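Local structure of LINE-1 ORF1P (Homo sapiens, 2W7A) at residues N18-K21 / L22-L26; T25-D28 / I29-E32; E32-P35 / N36-R39; S57-A60 / T61-I65; T70-E73 / M74-M78. The protein binds single-stranded RNA as a nucleic acid chaperone essential for LINE-1 retrotransposition, and this chain is its central RNA recognition motif domain. All coordinates share one frame; numbering follows the deposited sequence. Where two conformers were deposited one is given.

Contact 1. Residues N18-K21 / L22-L26; sequences NGTK and LENTL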
loop_
_atom_site.group_PDB
_atom_site.type_symbol
_atom_site.label_atom_id
_atom_site.label_comp_id
_atom_site.label_asym_id
_atom_site.label_seq_id
_atom_site.Cartn_x
_atom_site.Cartn_y
_atom_site.Cartn_z
ATOM N N ASN A 18 -11.227 -6.062 6.194
ATOM C CA ASN A 18 -12.227 -6.048 5.153
ATOM C C ASN A 18 -11.853 -4.919 4.192
ATOM O O ASN A 18 -10.833 -4.223 4.372
ATOM C CB ASN A 18 -13.650 -5.917 5.731
ATOM C CG ASN A 18 -13.826 -4.673 6.551
ATOM O OD1 ASN A 18 -13.317 -3.601 6.183
ATOM N ND2 ASN A 18 -14.532 -4.781 7.667
ATOM N N GLY A 19 -12.646 -4.752 3.131
ATOM C CA GLY A 19 -12.284 -3.797 2.064
ATOM C C GLY A 19 -12.210 -2.357 2.553
ATOM O O GLY A 19 -11.322 -1.550 2.137
ATOM N N THR A 20 -13.131 -2.008 3.435
ATOM C CA THR A 20 -13.179 -0.682 4.037
ATOM C C THR A 20 -11.919 -0.435 4.846
ATOM O O THR A 20 -11.317 0.647 4.780
ATOM C CB THR A 20 -14.437 -0.498 4.925
ATOM O OG1 THR A 20 -15.592 -0.629 4.101
ATOM C CG2 THR A 20 -14.464 0.899 5.554
ATOM N N LYS A 21 -11.489 -1.425 5.606
ATOM C CA LYS A 21 -10.262 -1.275 6.379
ATOM C C LYS A 21 -9.040 -1.121 5.516
ATOM O O LYS A 21 -8.150 -0.337 5.835
ATOM C CB LYS A 21 -10.087 -2.396 7.400
ATOM C CG LYS A 21 -11.141 -2.342 8.510
ATOM C CD LYS A 21 -11.055 -3.503 9.525
ATOM C CE LYS A 21 -12.200 -3.401 10.588
ATOM N NZ LYS A 21 -12.714 -4.720 11.133
ATOM N N LEU A 22 -9.010 -1.838 4.401
ATOM C CA LEU A 22 -7.886 -1.746 3.483
ATOM C C LEU A 22 -7.814 -0.352 2.829
ATOM O O LEU A 22 -6.727 0.224 2.683
ATOM C CB LEU A 22 -7.908 -2.814 2.410
ATOM C CG LEU A 22 -7.403 -4.180 2.850
ATOM C CD1 LEU A 22 -7.934 -5.165 1.861
ATOM C CD2 LEU A 22 -5.917 -4.234 2.966
ATOM N N GLU A 23 -8.968 0.193 2.468
ATOM C CA GLU A 23 -9.006 1.551 1.938
ATOM C C GLU A 23 -8.523 2.546 2.979
ATOM O O GLU A 23 -7.732 3.449 2.663
ATOM C CB GLU A 23 -10.404 1.918 1.465
ATOM C CG GLU A 23 -10.796 1.121 0.249
ATOM C CD GLU A 23 -12.285 1.245 -0.151
ATOM O OE1 GLU A 23 -13.073 1.932 0.543
ATOM O OE2 GLU A 23 -12.639 0.643 -1.184
ATOM N N ASN A 24 -8.934 2.361 4.219
ATOM C CA ASN A 24 -8.536 3.249 5.309
ATOM C C ASN A 24 -7.027 3.142 5.595
ATOM O O ASN A 24 -6.351 4.137 5.886
ATOM C CB ASN A 24 -9.353 2.962 6.588
ATOM C CG ASN A 24 -10.811 3.360 6.467
ATOM O OD1 ASN A 24 -11.223 4.031 5.505
ATOM N ND2 ASN A 24 -11.608 2.922 7.424
ATOM N N THR A 25 -6.485 1.937 5.480
ATOM C CA THR A 25 -5.063 1.692 5.651
ATOM C C THR A 25 -4.255 2.491 4.626
ATOM O O THR A 25 -3.265 3.120 4.966
ATOM C CB THR A 25 -4.742 0.193 5.532
ATOM O OG1 THR A 25 -5.350 -0.480 6.620
ATOM C CG2 THR A 25 -3.213 -0.109 5.524
ATOM N N LEU A 26 -4.664 2.480 3.378
ATOM C CA LEU A 26 -3.916 3.218 2.360
ATOM C C LEU A 26 -3.976 4.721 2.635
ATOM O O LEU A 26 -2.949 5.425 2.541
ATOM C CB LEU A 26 -4.403 2.900 0.930
ATOM C CG LEU A 26 -3.331 2.526 -0.097
ATOM C CD1 LEU A 26 -2.377 3.652 -0.413
ATOM C CD2 LEU A 26 -2.542 1.302 0.373
HETATM O O HOH W 1 -11.100 -2.125 -0.530
#
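The T25 side chain folds back over the carbonyl of K21, one turn earlier in helix 19-33. Its OG1 gives a hydrogen bond to K21 O at 2.9 Å. T25 N also donates to K21 O, at 2.8 Å. The two donors come from opposite faces of the carbonyl plane, and OG1 stands well above that plane. The hydroxyl lies beside the backbone N (chi1 -66°), which aims it back along the helix.

One turn earlier the helix begins. N18 is the N-cap residue. Its side-chain OD1 accepts from K21 N at 2.9 Å, in a nearly straight bond of 161°. N18 O in turn takes L22 N, the first backbone bond of the helix. E23 N to G19 O and N24 N to T20 O continue the ladder.

On the outer surface, T20 and N24 lie side by side and point the same way, with T20 CG2 4.0 Å from N24 ND2. E23 stretches back along the G19 carbonyl, its CG 3.3 Å from G19 O. A water donates to both G19 O (2.7 Å) and E23 OE2. K21 NZ turns to V16 O, before the helix. L22 faces inward, onto I48 and I65 of the sheet of this RNA recognition motif domain.

N18 OD1 and T25 OG1 thus both bond to backbone atoms. The cap supplies an acceptor for an amide that the first turn cannot pair within the helix, and the threonine gives K21 O a second donor.

Contact 2. Residues T25-D28 / I29-E32; sequences TLQD and IIQE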
loop_
_atom_site.group_PDB
_atom_site.type_symbol
_atom_site.label_atom_id
_atom_site.label_comp_id
_atom_site.label_asym_id
_atom_site.label_seq_id
_atom_site.Cartn_x
_atom_site.Cartn_y
_atom_site.Cartn_z
ATOM N N THR A 25 -6.485 1.937 5.480
ATOM C CA THR A 25 -5.063 1.692 5.651
ATOM C C THR A 25 -4.255 2.491 4.626
ATOM O O THR A 25 -3.265 3.120 4.966
ATOM C CB THR A 25 -4.742 0.193 5.532
ATOM O OG1 THR A 25 -5.350 -0.480 6.620
ATOM C CG2 THR A 25 -3.213 -0.109 5.524
ATOM N N LEU A 26 -4.664 2.480 3.378
ATOM C CA LEU A 26 -3.916 3.218 2.360
ATOM C C LEU A 26 -3.976 4.721 2.635
ATOM O O LEU A 26 -2.949 5.425 2.541
ATOM C CB LEU A 26 -4.403 2.900 0.930
ATOM C CG LEU A 26 -3.331 2.526 -0.097
ATOM C CD1 LEU A 26 -2.377 3.652 -0.413
ATOM C CD2 LEU A 26 -2.542 1.302 0.373
ATOM N N GLN A 27 -5.157 5.196 2.999
ATOM C CA GLN A 27 -5.262 6.614 3.326
ATOM C C GLN A 27 -4.416 6.950 4.558
ATOM O O GLN A 27 -3.781 8.000 4.586
ATOM C CB GLN A 27 -6.712 7.033 3.469
ATOM C CG GLN A 27 -6.901 8.520 3.817
ATOM C CD GLN A 27 -6.526 9.471 2.697
ATOM O OE1 GLN A 27 -6.367 9.056 1.535
ATOM N NE2 GLN A 27 -6.352 10.765 3.043
ATOM N N ASP A 28 -4.355 6.051 5.521
ATOM C CA ASP A 28 -3.520 6.241 6.731
ATOM C C ASP A 28 -2.039 6.329 6.317
ATOM O O ASP A 28 -1.310 7.176 6.820
ATOM C CB ASP A 28 -3.762 5.156 7.784
ATOM C CG ASP A 28 -5.104 5.291 8.482
ATOM O OD1 ASP A 28 -5.770 6.340 8.368
ATOM O OD2 ASP A 28 -5.480 4.298 9.148
ATOM N N ILE A 29 -1.638 5.529 5.335
ATOM C CA ILE A 29 -0.253 5.535 4.897
ATOM C C ILE A 29 0.084 6.863 4.217
ATOM O O ILE A 29 1.125 7.483 4.480
ATOM C CB ILE A 29 0.089 4.333 3.960
ATOM C CG1 ILE A 29 0.063 3.061 4.823
ATOM C CG2 ILE A 29 1.429 4.516 3.286
ATOM C CD1 ILE A 29 0.025 1.751 3.953
ATOM N N ILE A 30 -0.825 7.334 3.402
ATOM C CA ILE A 30 -0.595 8.587 2.711
ATOM C C ILE A 30 -0.518 9.752 3.725
ATOM O O ILE A 30 0.368 10.615 3.682
ATOM C CB ILE A 30 -1.693 8.830 1.664
ATOM C CG1 ILE A 30 -1.614 7.794 0.554
ATOM C CG2 ILE A 30 -1.603 10.247 1.121
ATOM C CD1 ILE A 30 -2.806 7.779 -0.367
ATOM N N GLN A 31 -1.451 9.783 4.658
ATOM C CA GLN A 31 -1.483 10.858 5.647
ATOM C C GLN A 31 -0.311 10.819 6.614
ATOM O O GLN A 31 0.150 11.884 7.054
ATOM C CB GLN A 31 -2.807 10.821 6.396
ATOM C CG GLN A 31 -3.993 11.126 5.490
ATOM C CD GLN A 31 -5.366 11.151 6.218
ATOM O OE1 GLN A 31 -6.360 11.525 5.558
ATOM N NE2 GLN A 31 -5.432 10.805 7.463
ATOM N N GLU A 32 0.189 9.620 6.916
ATOM C CA GLU A 32 1.311 9.480 7.844
ATOM C C GLU A 32 2.652 9.852 7.235
ATOM O O GLU A 32 3.564 10.238 7.991
ATOM C CB GLU A 32 1.328 8.069 8.439
ATOM C CG GLU A 32 2.306 7.814 9.565
ATOM C CD GLU A 32 2.051 6.494 10.330
ATOM O OE1 GLU A 32 0.890 5.933 10.259
ATOM O OE2 GLU A 32 3.020 6.036 11.022
#
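T25 CG2 packs 4.1 Å from I29 CD1, one turn on in helix 19-33, the first helix of the RNA recognition motif fold. L26 CD1 comes to 4.1 Å from I30 CD1 in one of the two deposited conformers of L26. T25, L26 and I29 lie on the sheet side. L26 and I29 rest on L8 of strand 5-9, and T25 and I29 reach L90. I30 faces helix 35-40 instead.

Four backbone bonds span the two segments: I29 N to T25 O, I30 N to L26 O, Q31 N to Q27 O and E32 N to D28 O.

The acidic groups turn elsewhere. D28 OD2 forms a salt bridge with K91. E32 takes the T89 hydroxyl and the backbone amides of K91 and G92, which ties this helix to the hairpin of strands 88-90 and 93-99.

The two glutamines make a more doubtful polar contact, since Q27 has two deposited conformers. In one of them the chain bends at chi2 (69°) and brings its amide over to Q31. The amide planes then stand 87° apart, and Q27 NE2 comes to a very short 2.6 Å from Q31 OE1.

Contact 3. Residues E32-P35 / N36-R39; sequences ENFP and NLAR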
loop_
_atom_site.group_PDB
_atom_site.type_symbol
_atom_site.label_atom_id
_atom_site.label_comp_id
_atom_site.label_asym_id
_atom_site.label_seq_id
_atom_site.Cartn_x
_atom_site.Cartn_y
_atom_site.Cartn_z
ATOM N N GLU A 32 0.189 9.620 6.916
ATOM C CA GLU A 32 1.311 9.480 7.844
ATOM C C GLU A 32 2.652 9.852 7.235
ATOM O O GLU A 32 3.564 10.238 7.991
ATOM C CB GLU A 32 1.328 8.069 8.439
ATOM C CG GLU A 32 2.306 7.814 9.565
ATOM C CD GLU A 32 2.051 6.494 10.330
ATOM O OE1 GLU A 32 0.890 5.933 10.259
ATOM O OE2 GLU A 32 3.020 6.036 11.022
ATOM N N ASN A 33 2.777 9.732 5.909
ATOM C CA ASN A 33 4.062 9.829 5.246
ATOM C C ASN A 33 4.229 10.851 4.150
ATOM O O ASN A 33 5.348 11.337 3.943
ATOM C CB ASN A 33 4.423 8.473 4.620
ATOM C CG ASN A 33 4.548 7.378 5.683
ATOM O OD1 ASN A 33 5.592 7.267 6.358
ATOM N ND2 ASN A 33 3.490 6.580 5.849
ATOM N N PHE A 34 3.144 11.208 3.472
ATOM C CA PHE A 34 3.237 11.975 2.212
ATOM C C PHE A 34 2.279 13.176 2.257
ATOM O O PHE A 34 1.196 13.160 1.643
ATOM C CB PHE A 34 2.880 11.086 1.050
ATOM C CG PHE A 34 3.705 9.823 0.977
ATOM C CD1 PHE A 34 5.096 9.883 1.044
ATOM C CD2 PHE A 34 3.098 8.574 0.909
ATOM C CE1 PHE A 34 5.851 8.720 1.053
ATOM C CE2 PHE A 34 3.896 7.400 0.883
ATOM C CZ PHE A 34 5.235 7.480 0.966
ATOM N N PRO A 35 2.637 14.197 3.044
ATOM C CA PRO A 35 1.696 15.300 3.284
ATOM C C PRO A 35 1.243 16.067 2.048
ATOM O O PRO A 35 0.137 16.608 2.047
ATOM C CB PRO A 35 2.459 16.190 4.308
ATOM C CG PRO A 35 3.964 15.876 4.034
ATOM C CD PRO A 35 3.908 14.373 3.769
ATOM N N ASN A 36 2.100 16.204 1.044
ATOM C CA ASN A 36 1.646 16.931 -0.134
ATOM C C ASN A 36 0.640 16.107 -0.916
ATOM O O ASN A 36 -0.342 16.624 -1.394
ATOM C CB ASN A 36 2.834 17.417 -0.934
ATOM C CG ASN A 36 3.577 18.573 -0.176
ATOM O OD1 ASN A 36 2.956 19.408 0.484
ATOM N ND2 ASN A 36 4.834 18.603 -0.301
ATOM N N LEU A 37 0.857 14.813 -1.013
ATOM C CA LEU A 37 -0.155 13.959 -1.611
ATOM C C LEU A 37 -1.463 13.984 -0.770
ATOM O O LEU A 37 -2.561 14.040 -1.322
ATOM C CB LEU A 37 0.404 12.543 -1.739
ATOM C CG LEU A 37 1.522 12.268 -2.719
ATOM C CD1 LEU A 37 1.784 10.748 -2.670
ATOM C CD2 LEU A 37 1.150 12.750 -4.100
ATOM N N ALA A 38 -1.354 13.991 0.559
ATOM C CA ALA A 38 -2.534 14.015 1.419
ATOM C C ALA A 38 -3.367 15.301 1.200
ATOM O O ALA A 38 -4.585 15.285 1.132
ATOM C CB ALA A 38 -2.088 13.912 2.880
ATOM N N ARG A 39 -2.664 16.434 1.071
ATOM C CA ARG A 39 -3.318 17.718 0.936
ATOM C C ARG A 39 -4.047 17.760 -0.388
ATOM O O ARG A 39 -5.166 18.305 -0.465
ATOM C CB ARG A 39 -2.288 18.834 1.025
ATOM C CG ARG A 39 -2.878 20.210 0.865
ATOM C CD ARG A 39 -1.765 21.236 0.826
ATOM N NE ARG A 39 -2.325 22.511 0.366
ATOM C CZ ARG A 39 -3.034 23.319 1.129
ATOM N NH1 ARG A 39 -3.257 23.028 2.400
ATOM N NH2 ARG A 39 -3.533 24.437 0.619
HETATM O O HOH W 2 1.105 19.486 2.403
#
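A38 N donates to F34 O at 2.9 Å, the first backbone bond of helix 35-40. The amide approaches nearly head-on to the carbonyl, with a C=O...N angle of 161°. F34 holds the N-cap position. R39 N makes the next bond, to P35 O at 3.0 Å, and here the donor is tilted well away from the carbonyl plane. P35 O has a further, weak bond from a water. That water also donates to N36 OD1 at 2.7 Å, so it links the N36 side chain to the first turn of the helix.

F34 is also the first residue to leave helical geometry after helix 19-33. The chain therefore passes from one helix to the next through a single residue. In this RNA recognition motif domain the short helix 35-40 follows the first long helix, before strand 45-51. P35 opens the new helix. Its ring has no N-H to give, which suits a first-turn position where no preceding helical carbonyl is waiting.

The packing begins beside these bonds. L37 CD1 lies 3.9 Å from F34 CB, and L37 CB sits close to F34 O. The L37 CG is beside its backbone N (chi1 -69°), which turns the branch back toward F34. A38 CB is equally near the F34 and P35 carbonyl oxygens, at 3.6 Å from each. N33 CB covers one face of the F34 ring, 3.7 Å above the ring plane and over its centre. Farther out, F34 packs on A81, and L37 packs on M74 and K77 of helix 72-85.

Contact 4. Residues S57-A60 / T61-I65; sequences SRRA and TPRHI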
loop_
_atom_site.group_PDB
_atom_site.type_symbol
_atom_site.label_atom_id
_atom_site.label_comp_id
_atom_site.label_asym_id
_atom_site.label_seq_id
_atom_site.Cartn_x
_atom_site.Cartn_y
_atom_site.Cartn_z
ATOM N N SER A 57 -1.924 -22.921 4.306
ATOM C CA SER A 57 -1.351 -23.595 5.467
ATOM C C SER A 57 0.158 -23.638 5.397
ATOM O O SER A 57 0.761 -24.017 6.366
ATOM C CB SER A 57 -1.883 -25.026 5.600
ATOM O OG SER A 57 -1.654 -25.723 4.381
ATOM N N ARG A 58 0.757 -23.327 4.245
ATOM C CA ARG A 58 2.225 -23.277 4.080
ATOM C C ARG A 58 2.834 -21.906 4.304
ATOM O O ARG A 58 4.029 -21.799 4.623
ATOM C CB ARG A 58 2.618 -23.736 2.666
ATOM C CG ARG A 58 2.250 -25.186 2.377
ATOM C CD ARG A 58 2.501 -25.513 0.907
ATOM N NE ARG A 58 1.403 -25.016 0.077
ATOM C CZ ARG A 58 1.477 -24.012 -0.799
ATOM N NH1 ARG A 58 2.612 -23.343 -0.998
ATOM N NH2 ARG A 58 0.384 -23.666 -1.484
ATOM N N ARG A 59 2.045 -20.860 4.112
ATOM C CA ARG A 59 2.533 -19.494 4.219
ATOM C C ARG A 59 3.132 -19.189 5.607
ATOM O O ARG A 59 2.586 -19.567 6.659
ATOM C CB ARG A 59 1.388 -18.514 3.904
ATOM C CG ARG A 59 1.690 -17.072 4.143
ATOM C CD ARG A 59 0.653 -16.148 3.428
ATOM N NE ARG A 59 0.858 -16.151 1.979
ATOM C CZ ARG A 59 1.810 -15.460 1.364
ATOM N NH1 ARG A 59 2.609 -14.660 2.038
ATOM N NH2 ARG A 59 1.946 -15.532 0.056
ATOM N N ALA A 60 4.254 -18.446 5.560
ATOM C CA ALA A 60 5.004 -18.100 6.772
ATOM C C ALA A 60 5.010 -16.607 7.093
ATOM O O ALA A 60 5.491 -16.226 8.153
ATOM C CB ALA A 60 6.463 -18.570 6.636
ATOM N N THR A 61 4.540 -15.784 6.179
ATOM C CA THR A 61 4.696 -14.338 6.236
ATOM C C THR A 61 3.425 -13.632 5.771
ATOM O O THR A 61 2.664 -14.208 4.998
ATOM C CB THR A 61 5.864 -13.918 5.347
ATOM O OG1 THR A 61 5.622 -14.320 3.988
ATOM C CG2 THR A 61 7.194 -14.511 5.855
ATOM N N PRO A 62 3.186 -12.413 6.232
ATOM C CA PRO A 62 2.005 -11.694 5.788
ATOM C C PRO A 62 2.005 -11.432 4.327
ATOM O O PRO A 62 3.048 -11.121 3.737
ATOM C CB PRO A 62 2.042 -10.364 6.562
ATOM C CG PRO A 62 3.436 -10.227 6.942
ATOM C CD PRO A 62 3.929 -11.635 7.244
ATOM N N ARG A 63 0.807 -11.527 3.730
ATOM C CA ARG A 63 0.713 -11.307 2.301
ATOM C C ARG A 63 1.003 -9.863 1.958
ATOM O O ARG A 63 0.647 -8.934 2.724
ATOM C CB ARG A 63 -0.660 -11.675 1.793
ATOM C CG ARG A 63 -0.944 -13.177 1.869
ATOM C CD ARG A 63 -2.383 -13.471 1.609
ATOM N NE ARG A 63 -3.212 -12.940 2.631
ATOM C CZ ARG A 63 -4.515 -12.995 2.623
ATOM N NH1 ARG A 63 -5.152 -13.518 1.599
ATOM N NH2 ARG A 63 -5.168 -12.521 3.683
ATOM N N HIS A 64 1.595 -9.661 0.779
ATOM C CA HIS A 64 1.654 -8.336 0.210
ATOM C C HIS A 64 0.260 -7.856 -0.131
ATOM O O HIS A 64 -0.643 -8.657 -0.356
ATOM C CB HIS A 64 2.490 -8.340 -1.071
ATOM C CG HIS A 64 3.925 -8.717 -0.887
ATOM N ND1 HIS A 64 4.820 -8.792 -1.937
ATOM C CD2 HIS A 64 4.633 -8.981 0.226
ATOM C CE1 HIS A 64 6.012 -9.113 -1.467
ATOM N NE2 HIS A 64 5.929 -9.240 -0.158
ATOM N N ILE A 65 0.085 -6.540 -0.145
ATOM C CA ILE A 65 -1.121 -5.922 -0.600
ATOM C C ILE A 65 -0.804 -5.253 -1.940
ATOM O O ILE A 65 0.151 -4.435 -2.039
ATOM C CB ILE A 65 -1.618 -4.861 0.423
ATOM C CG1 ILE A 65 -2.037 -5.489 1.750
ATOM C CG2 ILE A 65 -2.741 -3.975 -0.151
ATOM C CD1 ILE A 65 -2.173 -4.511 2.913
HETATM O O HOH W 3 5.013 -12.219 2.419
HETATM O O HOH W 4 5.426 -17.085 3.233
#
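R59 carries the contact, reaching forward over T61 and R63. Just before the segment, S56 OG accepts from the backbone N of R58 and of R59. R59 NH1 donates to T61 O at 3.0 Å, with a nearly straight N-H...O angle of 168°. The oxygen lies in the plane of the guanidinium. Seen from T61, however, the donor stands above the carbonyl plane, 44° out of it. The R59 chain bends at chi3 (-72°), and this turn brings the guanidinium back across the chain. R63 CG packs over one face of the group, 3.5 Å from R59 NE. The two arginine side chains cross at about a right angle. The R63 head leads elsewhere, to a salt bridge with E13 and a hydrogen bond to P52 O.

A60 follows. Its backbone N donates to a water at 2.9 Å, and that water also meets T61 OG1. A second water lies 2.7 Å from T61 OG1 and donates to P62 O. It has a weak bond from R59 NH1 as well. Two waters thus bridge the loop backbone and the T61 hydroxyl.

Residues 57-63 belong to the long loop after strand 45-51. The segment then runs into strand 64-69. This is an inner strand, between 45-51 and 5-9, of the antiparallel sheet characteristic of the RNA recognition motif fold.

Contact 5. Residues T70-E73 / M74-M78; sequences TKVE and MKEKM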
loop_
_atom_site.group_PDB
_atom_site.type_symbol
_atom_site.label_atom_id
_atom_site.label_comp_id
_atom_site.label_asym_id
_atom_site.label_seq_id
_atom_site.Cartn_x
_atom_site.Cartn_y
_atom_site.Cartn_z
ATOM N N THR A 70 -5.035 4.469 -10.557
ATOM C CA THR A 70 -5.649 4.886 -11.824
ATOM C C THR A 70 -4.579 5.417 -12.780
ATOM O O THR A 70 -4.643 5.169 -14.004
ATOM C CB THR A 70 -6.723 5.952 -11.550
ATOM O OG1 THR A 70 -7.700 5.401 -10.631
ATOM C CG2 THR A 70 -7.386 6.443 -12.825
ATOM N N LYS A 71 -3.610 6.142 -12.216
ATOM C CA LYS A 71 -2.546 6.781 -13.019
ATOM C C LYS A 71 -1.193 6.173 -12.720
ATOM O O LYS A 71 -0.785 6.135 -11.558
ATOM C CB LYS A 71 -2.498 8.293 -12.759
ATOM C CG LYS A 71 -3.755 9.023 -13.320
ATOM C CD LYS A 71 -3.643 10.526 -13.208
ATOM C CE LYS A 71 -2.564 11.095 -14.127
ATOM N NZ LYS A 71 -2.831 10.798 -15.561
ATOM N N VAL A 72 -0.518 5.698 -13.767
ATOM C CA VAL A 72 0.831 5.170 -13.606
ATOM C C VAL A 72 1.763 6.234 -13.059
ATOM O O VAL A 72 2.635 5.954 -12.228
ATOM C CB VAL A 72 1.352 4.592 -14.959
ATOM C CG1 VAL A 72 2.791 4.127 -14.874
ATOM C CG2 VAL A 72 0.433 3.459 -15.394
ATOM N N GLU A 73 1.592 7.464 -13.497
ATOM C CA GLU A 73 2.428 8.531 -12.960
ATOM C C GLU A 73 2.316 8.658 -11.446
ATOM O O GLU A 73 3.332 8.966 -10.767
ATOM C CB GLU A 73 2.062 9.856 -13.639
ATOM C CG GLU A 73 3.064 11.011 -13.324
ATOM C CD GLU A 73 2.736 12.294 -14.026
ATOM O OE1 GLU A 73 1.968 12.265 -15.016
ATOM O OE2 GLU A 73 3.268 13.343 -13.589
HETATM N N MSE A 74 1.124 8.404 -10.890
HETATM C CA MSE A 74 0.938 8.545 -9.478
HETATM C C MSE A 74 1.536 7.357 -8.745
HETATM O O MSE A 74 2.190 7.523 -7.674
HETATM C CB MSE A 74 -0.535 8.680 -9.153
HETATM C CG MSE A 74 -0.815 8.697 -7.702
HETATM SE SE MSE A 74 0.039 10.182 -6.674
HETATM C CE MSE A 74 -0.971 11.578 -7.445
ATOM N N LYS A 75 1.364 6.165 -9.278
ATOM C CA LYS A 75 2.110 5.016 -8.742
ATOM C C LYS A 75 3.609 5.353 -8.594
ATOM O O LYS A 75 4.230 5.095 -7.569
ATOM C CB LYS A 75 1.949 3.784 -9.599
ATOM C CG LYS A 75 2.573 2.631 -9.100
ATOM C CD LYS A 75 3.002 1.800 -10.107
ATOM C CE LYS A 75 4.362 2.240 -10.540
ATOM N NZ LYS A 75 5.304 1.110 -10.563
ATOM N N GLU A 76 4.184 5.896 -9.655
ATOM C CA GLU A 76 5.628 6.127 -9.686
ATOM C C GLU A 76 6.005 7.231 -8.711
ATOM O O GLU A 76 7.081 7.176 -8.104
ATOM C CB GLU A 76 6.070 6.482 -11.124
ATOM C CG GLU A 76 5.938 5.297 -12.063
ATOM C CD GLU A 76 6.435 5.503 -13.438
ATOM O OE1 GLU A 76 7.108 6.529 -13.670
ATOM O OE2 GLU A 76 6.069 4.654 -14.308
ATOM N N LYS A 77 5.180 8.246 -8.625
ATOM C CA LYS A 77 5.425 9.325 -7.651
ATOM C C LYS A 77 5.471 8.772 -6.239
ATOM O O LYS A 77 6.374 9.148 -5.433
ATOM C CB LYS A 77 4.330 10.374 -7.761
ATOM C CG LYS A 77 4.531 11.660 -6.954
ATOM C CD LYS A 77 3.367 12.663 -7.244
ATOM C CE LYS A 77 3.106 12.931 -8.712
ATOM N NZ LYS A 77 1.966 12.136 -9.287
HETATM N N MSE A 78 4.504 7.920 -5.852
HETATM C CA MSE A 78 4.497 7.353 -4.511
HETATM C C MSE A 78 5.740 6.490 -4.259
HETATM O O MSE A 78 6.352 6.544 -3.193
HETATM C CB MSE A 78 3.241 6.483 -4.328
HETATM C CG MSE A 78 3.246 5.702 -3.024
HETATM SE SE MSE A 78 1.527 5.604 -2.122
HETATM C CE MSE A 78 1.438 7.457 -2.437
#
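K71 O starts the backbone bonding of helix 72-85, taking two amides of the first turn. K75 N reaches it at 3.1 Å, in the carbonyl plane and nearly straight (169°). M74 N adds a weak bond at 3.0 Å. K71 holds the N-cap position, though its side chain bends away. The ladder goes on with E76 N to V72 O and K77 N to E73 O.

The side-chain contacts are lighter. V72 and E76 meet obliquely, one turn apart. V72 CG1 lies anti to the backbone N (chi1 176°), and this branch is 3.4 Å from E76 OE2. E76 CG also rests on V72 O, at 3.4 Å. K71 CB approaches M74 CB at 4.1 Å.

Among the charges, E73 and K77 are of opposite sign and one turn apart. E73 OE2 and K77 NZ are nevertheless 4.7 Å apart, too far for a salt bridge. The K77 chain bends back at chi3 and chi4, placing NZ 3.8 Å from E73 O. The charges probably still attract each other weakly across this gap.

M74 and M78 are selenomethionines, and their selenium ends point to the neighbouring elements. M74 packs on V43 and on F69 of strand 64-69. M78, deposited in two conformers, also touches F69. T70 OG1, just before the cap, is hydrogen-bonded to Q44 O. The start of helix 72-85 therefore lies between helix 35-40 and the end of strand 64-69.

How the contacts relate
Contacts 1, 3, 4 and 5 are surface contacts, whereas contact 2 is partly buried, with part of its apolar side on the sheet. Contacts 1 and 2 share T25 and L26 on helix 19-33. Contact 3 continues from E32 into helix 35-40, and I30 CG2 of contact 2 packs 3.8 Å from A38 N. Contacts 3 and 5 meet where helices 35-40 and 72-85 pack. Three helix starts can be compared: contact 1 adds a side-chain cap bond to the backbone bonds that contacts 3 and 5 also have. Contact 4 stands apart. It is a solvent-bridged loop contact built on R59, its centre about 29 Å from that of contact 3, yet I65 touches L22 of contact 1.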